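Local coordinates for protein hypothetical bacterial 6-phosphogluconolactonase (Bacteroides fragilis, PDB 3SCY) that is a seven-bladed beta-propeller of the lactonase family that probably hydrolyses 6-phosphogluconolactone to 6-phosphogluconate, at residues T38-P43 with I345-K350; T304-R309 with R325-I330. All coordinates share one frame; numbering follows the deposited sequence. Where two conformers were deposited one is given.

Contact 1 (T38-P43 with I345-K350)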
loop_
_atom_site.group_PDB
_atom_site.type_symbol
_atom_site.label_atom_id
_atom_site.label_comp_id
_atom_site.label_asym_id
_atom_site.label_seq_id
_atom_site.Cartn_x
_atom_site.Cartn_y
_atom_site.Cartn_z
ATOM N N THR A 38 -13.723 -18.068 8.460
ATOM C CA THR A 38 -14.167 -19.071 7.477
ATOM C C THR A 38 -13.725 -18.831 6.025
ATOM O O THR A 38 -13.756 -19.775 5.230
ATOM C CB THR A 38 -15.691 -19.201 7.454
ATOM O OG1 THR A 38 -16.241 -17.985 6.959
ATOM C CG2 THR A 38 -16.287 -19.558 8.818
ATOM N N GLY A 39 -13.381 -17.583 5.670
ATOM C CA GLY A 39 -12.977 -17.270 4.304
ATOM C C GLY A 39 -14.116 -16.976 3.354
ATOM O O GLY A 39 -13.884 -16.729 2.168
ATOM N N GLU A 40 -15.359 -16.976 3.873
ATOM C CA GLU A 40 -16.556 -16.662 3.093
ATOM C C GLU A 40 -16.669 -15.158 2.865
ATOM O O GLU A 40 -16.297 -14.375 3.733
ATOM C CB GLU A 40 -17.824 -17.178 3.797
ATOM C CG GLU A 40 -17.836 -18.686 4.059
ATOM C CD GLU A 40 -17.906 -19.636 2.875
ATOM O OE1 GLU A 40 -18.174 -19.174 1.742
ATOM O OE2 GLU A 40 -17.730 -20.859 3.089
ATOM N N SER A 41 -17.214 -14.767 1.717
ATOM C CA SER A 41 -17.407 -13.365 1.411
ATOM C C SER A 41 -18.789 -13.106 0.846
ATOM O O SER A 41 -19.508 -14.020 0.419
ATOM C CB SER A 41 -16.325 -12.855 0.462
ATOM O OG SER A 41 -16.271 -13.640 -0.717
ATOM N N LEU A 42 -19.185 -11.851 0.922
ATOM C CA LEU A 42 -20.459 -11.378 0.465
ATOM C C LEU A 42 -20.332 -9.996 -0.184
ATOM O O LEU A 42 -19.849 -9.097 0.504
ATOM C CB LEU A 42 -21.387 -11.252 1.692
ATOM C CG LEU A 42 -22.878 -11.187 1.438
ATOM C CD1 LEU A 42 -23.462 -12.581 1.260
ATOM C CD2 LEU A 42 -23.577 -10.494 2.593
ATOM N N PRO A 43 -20.804 -9.777 -1.440
ATOM C CA PRO A 43 -20.748 -8.429 -2.020
ATOM C C PRO A 43 -21.692 -7.490 -1.275
ATOM O O PRO A 43 -22.784 -7.900 -0.862
ATOM C CB PRO A 43 -21.189 -8.659 -3.472
ATOM C CG PRO A 43 -20.922 -10.135 -3.716
ATOM C CD PRO A 43 -21.351 -10.742 -2.413
ATOM N N ILE A 345 -7.971 -21.921 -0.503
ATOM C CA ILE A 345 -9.222 -22.484 0.014
ATOM C C ILE A 345 -10.292 -22.520 -1.080
ATOM O O ILE A 345 -11.390 -23.030 -0.831
ATOM C CB ILE A 345 -9.720 -21.760 1.291
ATOM C CG1 ILE A 345 -10.246 -20.330 0.991
ATOM C CG2 ILE A 345 -8.690 -21.798 2.420
ATOM C CD1 ILE A 345 -10.946 -19.659 2.225
ATOM N N LYS A 346 -9.959 -22.032 -2.291
ATOM C CA LYS A 346 -10.822 -22.053 -3.492
ATOM C C LYS A 346 -12.178 -21.340 -3.234
ATOM O O LYS A 346 -13.262 -21.906 -3.438
ATOM C CB LYS A 346 -11.038 -23.510 -4.017
ATOM C CG LYS A 346 -9.757 -24.329 -4.252
ATOM C CD LYS A 346 -8.763 -23.702 -5.230
ATOM C CE LYS A 346 -8.943 -24.122 -6.664
ATOM N NZ LYS A 346 -7.895 -23.518 -7.532
ATOM N N LYS A 347 -12.082 -20.093 -2.763
ATOM C CA LYS A 347 -13.222 -19.216 -2.477
ATOM C C LYS A 347 -12.971 -17.872 -3.166
ATOM O O LYS A 347 -13.206 -16.801 -2.589
ATOM C CB LYS A 347 -13.451 -19.063 -0.957
ATOM C CG LYS A 347 -13.870 -20.364 -0.261
ATOM C CD LYS A 347 -14.472 -20.122 1.116
ATOM C CE LYS A 347 -14.565 -21.389 1.939
ATOM N NZ LYS A 347 -15.548 -22.355 1.380
ATOM N N ASP A 348 -12.485 -17.932 -4.423
ATOM C CA ASP A 348 -12.161 -16.757 -5.231
ATOM C C ASP A 348 -13.306 -15.763 -5.343
ATOM O O ASP A 348 -14.462 -16.152 -5.486
ATOM C CB ASP A 348 -11.782 -17.163 -6.645
ATOM C CG ASP A 348 -10.471 -17.877 -6.837
ATOM O OD1 ASP A 348 -9.758 -18.114 -5.821
ATOM O OD2 ASP A 348 -10.148 -18.202 -8.001
ATOM N N ILE A 349 -12.967 -14.478 -5.286
ATOM C CA ILE A 349 -13.926 -13.380 -5.420
ATOM C C ILE A 349 -13.725 -12.765 -6.800
ATOM O O ILE A 349 -12.625 -12.283 -7.096
ATOM C CB ILE A 349 -13.749 -12.335 -4.280
ATOM C CG1 ILE A 349 -13.837 -12.994 -2.870
ATOM C CG2 ILE A 349 -14.771 -11.208 -4.444
ATOM C CD1 ILE A 349 -13.343 -12.113 -1.659
ATOM N N LYS A 350 -14.777 -12.765 -7.638
ATOM C CA LYS A 350 -14.713 -12.209 -8.990
ATOM C C LYS A 350 -14.802 -10.703 -8.937
ATOM O O LYS A 350 -15.745 -10.167 -8.358
ATOM C CB LYS A 350 -15.836 -12.777 -9.895
HETATM O O HOH W 1 -14.425 -15.584 -0.436
#

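Contact 2 (T304-R309 with R325-I330)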
loop_
_atom_site.group_PDB
_atom_site.type_symbol
_atom_site.label_atom_id
_atom_site.label_comp_id
_atom_site.label_asym_id
_atom_site.label_seq_id
_atom_site.Cartn_x
_atom_site.Cartn_y
_atom_site.Cartn_z
ATOM N N THR A 304 0.333 -17.786 -7.494
ATOM C CA THR A 304 -1.007 -17.217 -7.441
ATOM C C THR A 304 -1.554 -17.030 -8.833
ATOM O O THR A 304 -0.887 -17.349 -9.817
ATOM C CB THR A 304 -0.941 -15.820 -6.748
ATOM O OG1 THR A 304 -0.087 -14.957 -7.494
ATOM C CG2 THR A 304 -0.487 -15.878 -5.290
ATOM N N GLY A 305 -2.722 -16.411 -8.897
ATOM C CA GLY A 305 -3.284 -15.911 -10.147
ATOM C C GLY A 305 -2.359 -14.831 -10.694
ATOM O O GLY A 305 -1.403 -14.399 -10.027
ATOM N N ILE A 306 -2.621 -14.384 -11.904
ATOM C CA ILE A 306 -1.711 -13.473 -12.592
ATOM C C ILE A 306 -1.830 -12.042 -12.150
ATOM O O ILE A 306 -2.918 -11.472 -12.087
ATOM C CB ILE A 306 -1.863 -13.573 -14.135
ATOM C CG1 ILE A 306 -1.809 -15.056 -14.602
ATOM C CG2 ILE A 306 -0.819 -12.701 -14.863
ATOM C CD1 ILE A 306 -0.545 -15.891 -14.178
ATOM N N HIS A 307 -0.650 -11.451 -11.926
ATOM C CA HIS A 307 -0.419 -10.056 -11.574
ATOM C C HIS A 307 -0.906 -9.718 -10.148
ATOM O O HIS A 307 -1.751 -8.828 -9.968
ATOM C CB HIS A 307 -1.012 -9.105 -12.622
ATOM C CG HIS A 307 -0.303 -7.785 -12.696
ATOM N ND1 HIS A 307 0.765 -7.585 -13.556
ATOM C CD2 HIS A 307 -0.518 -6.640 -11.988
ATOM C CE1 HIS A 307 1.137 -6.324 -13.378
ATOM N NE2 HIS A 307 0.403 -5.721 -12.436
ATOM N N PRO A 308 -0.267 -10.360 -9.128
ATOM C CA PRO A 308 -0.573 -10.037 -7.713
ATOM C C PRO A 308 0.081 -8.720 -7.286
ATOM O O PRO A 308 1.058 -8.696 -6.549
ATOM C CB PRO A 308 0.031 -11.222 -6.951
ATOM C CG PRO A 308 1.194 -11.663 -7.802
ATOM C CD PRO A 308 0.740 -11.443 -9.234
ATOM N N ARG A 309 -0.464 -7.595 -7.748
ATOM C CA ARG A 309 0.095 -6.274 -7.428
ATOM C C ARG A 309 -0.121 -5.862 -5.936
ATOM O O ARG A 309 0.600 -5.015 -5.396
ATOM C CB ARG A 309 -0.585 -5.255 -8.359
ATOM C CG ARG A 309 -0.342 -3.774 -8.065
ATOM C CD ARG A 309 -0.862 -2.916 -9.228
ATOM N NE ARG A 309 -0.853 -1.492 -8.865
ATOM C CZ ARG A 309 -0.097 -0.563 -9.443
ATOM N NH1 ARG A 309 0.708 -0.882 -10.457
ATOM N NH2 ARG A 309 -0.135 0.697 -9.013
ATOM N N ARG A 325 -4.760 -8.958 -10.722
ATOM C CA ARG A 325 -5.281 -8.009 -11.697
ATOM C C ARG A 325 -5.654 -8.680 -13.014
ATOM O O ARG A 325 -6.711 -8.368 -13.560
ATOM C CB ARG A 325 -4.263 -6.912 -11.965
ATOM C CG ARG A 325 -4.806 -5.756 -12.836
ATOM C CD ARG A 325 -3.680 -4.926 -13.404
ATOM N NE ARG A 325 -2.929 -5.637 -14.437
ATOM C CZ ARG A 325 -1.896 -5.144 -15.111
ATOM N NH1 ARG A 325 -1.469 -3.909 -14.880
ATOM N NH2 ARG A 325 -1.275 -5.887 -16.018
ATOM N N ASP A 326 -4.785 -9.570 -13.529
ATOM C CA ASP A 326 -5.022 -10.127 -14.847
ATOM C C ASP A 326 -5.958 -11.334 -14.870
ATOM O O ASP A 326 -6.513 -11.645 -15.927
ATOM C CB ASP A 326 -3.689 -10.442 -15.514
ATOM C CG ASP A 326 -2.856 -9.195 -15.803
ATOM O OD1 ASP A 326 -3.408 -8.072 -15.730
ATOM O OD2 ASP A 326 -1.676 -9.341 -16.147
ATOM N N THR A 327 -6.173 -11.986 -13.721
ATOM C CA THR A 327 -7.073 -13.143 -13.637
ATOM C C THR A 327 -8.459 -12.660 -13.175
ATOM O O THR A 327 -9.414 -13.434 -13.122
ATOM C CB THR A 327 -6.454 -14.204 -12.708
ATOM O OG1 THR A 327 -5.129 -14.466 -13.177
ATOM C CG2 THR A 327 -7.230 -15.524 -12.725
ATOM N N ASN A 328 -8.565 -11.372 -12.821
ATOM C CA ASN A 328 -9.808 -10.742 -12.386
ATOM C C ASN A 328 -10.412 -11.476 -11.192
ATOM O O ASN A 328 -11.615 -11.769 -11.170
ATOM C CB ASN A 328 -10.822 -10.654 -13.562
ATOM C CG ASN A 328 -10.303 -9.823 -14.701
ATOM O OD1 ASN A 328 -9.695 -8.760 -14.496
ATOM N ND2 ASN A 328 -10.447 -10.341 -15.913
ATOM N N VAL A 329 -9.563 -11.776 -10.193
ATOM C CA VAL A 329 -9.987 -12.495 -8.981
ATOM C C VAL A 329 -9.212 -12.044 -7.765
ATOM O O VAL A 329 -8.092 -11.550 -7.887
ATOM C CB VAL A 329 -9.851 -14.058 -9.074
ATOM C CG1 VAL A 329 -10.833 -14.680 -10.070
ATOM C CG2 VAL A 329 -8.412 -14.497 -9.350
ATOM N N ILE A 330 -9.804 -12.270 -6.588
ATOM C CA ILE A 330 -9.169 -12.117 -5.292
ATOM C C ILE A 330 -9.052 -13.546 -4.785
ATOM O O ILE A 330 -10.085 -14.178 -4.542
ATOM C CB ILE A 330 -9.878 -11.194 -4.297
ATOM C CG1 ILE A 330 -9.887 -9.780 -4.836
ATOM C CG2 ILE A 330 -9.151 -11.252 -2.918
ATOM C CD1 ILE A 330 -11.063 -8.911 -4.225
HETATM O O HOH W 2 0.832 -9.195 -16.098
#

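Contact 1 (T38-P43 with I345-K350)
Thr38-Ser41 and Ile345-Ile349 run side by side in nearly the same direction, with end-to-end vectors 15° apart, yet no direct backbone hydrogen bond joins them. The CA atoms of Glu40 and Lys347 are 7.0 Å apart, so side chains and one water fill the gap. Gly39 has a positive phi, and CD1 of Ile345 packs directly against Gly39 CA at 3.8 Å. In the conformer described, one of two for this residue, the Lys347 chain passes Gly39 O with its CD and stays extended until a bend at its last torsion (chi4 -67°) swings NZ to Glu40. The carboxylate of Glu40, whose CB points away from 345-350, is brought back by a fold at chi2 (-67°). Lys347 NZ then meets Glu40 OE2 at 3.1 Å from above the carboxylate plane, in a salt bridge near the surface.

The segments include the start of strand 41-48 and the end of the interrupted strand 342-350, which are edge strands of two four-stranded antiparallel sheets. In the seven-bladed propeller these are adjacent blades: one built from both chain ends, the other the last formed wholly from consecutive strands. Strand 28-35 backs the seam, with Phe34 touching Ser41 and Phe32 touching Ile349.

Farther along, Ser41 turns its OG onto the Ile349 side chain, 3.3 Å from CG1. Ser41 OG also hydrogen-bonds a water oxygen at 2.7 Å, and that water bonds to Gly39 O and Lys347 O, linking the two backbones where their own polar groups do not meet.

Contact 2 (T304-R309 with R325-I330)
The guanidinium of Arg325 lies flat on the imidazole of His307, the two planes only 3° apart and their centres separated by 3.6 Å, a flat stack with CZ of Arg325 over the middle of the ring. A turn at chi3 (71°) in an otherwise extended arginine chain lays the group there, and the neighbouring Asp326 holds it from its edge: Arg325 NE and NH2 both bond to Asp326 OD1, NE at 2.8 Å, fixing the rotation of the guanidinium. A water lies within hydrogen-bonding distance of both Asp326 OD2 and His307 ND1, its contact to OD2 being unusually short.

Beside the stack, the backbones are stitched by two bonds. Asp326 N donates to Ile306 O at 3.0 Å, and Arg325 N donates to His307 O at 3.1 Å. His307 O also accepts from Arg309 N, which arrives from the opposite face of the carbonyl plane and closes the inverse gamma turn centred on Pro308. At the other end Thr327 OG1 receives Ile306 N at 2.8 Å, while CG2 of Ile306 rests on Asp326 CB.

Asp282 secures His307 N from outside. The pairing joins the connection between two propeller blades, from strand 296-303 to strand 310-313, to the hairpin turn between strands 319-324 and 329-335, where Asn328 and Val329 both face Cys324 in a G1 beta bulge.

How the contacts relate
Contact 1 joins the outer strands of neighbouring blades, whereas contact 2 links an inter-blade loop to a hairpin turn of the blade it enters. Both concern the blade of strands 310-313, 319-324, 329-335 and 342-350: strand 329-335 leads out of contact 2 and pairs with strand 342-350 of contact 1, with Ile330 N probably hydrogen-bonded to Ile349 O at 2.9 Å. Neither is a core contact: contact 1 is partly buried, contact 2 lies at the surface, and their centres are about 15 Å apart. Contact 1 relies on a water bridge, aliphatic packing and one surface salt bridge; contact 2 uses direct backbone bonds and a stacked guanidinium.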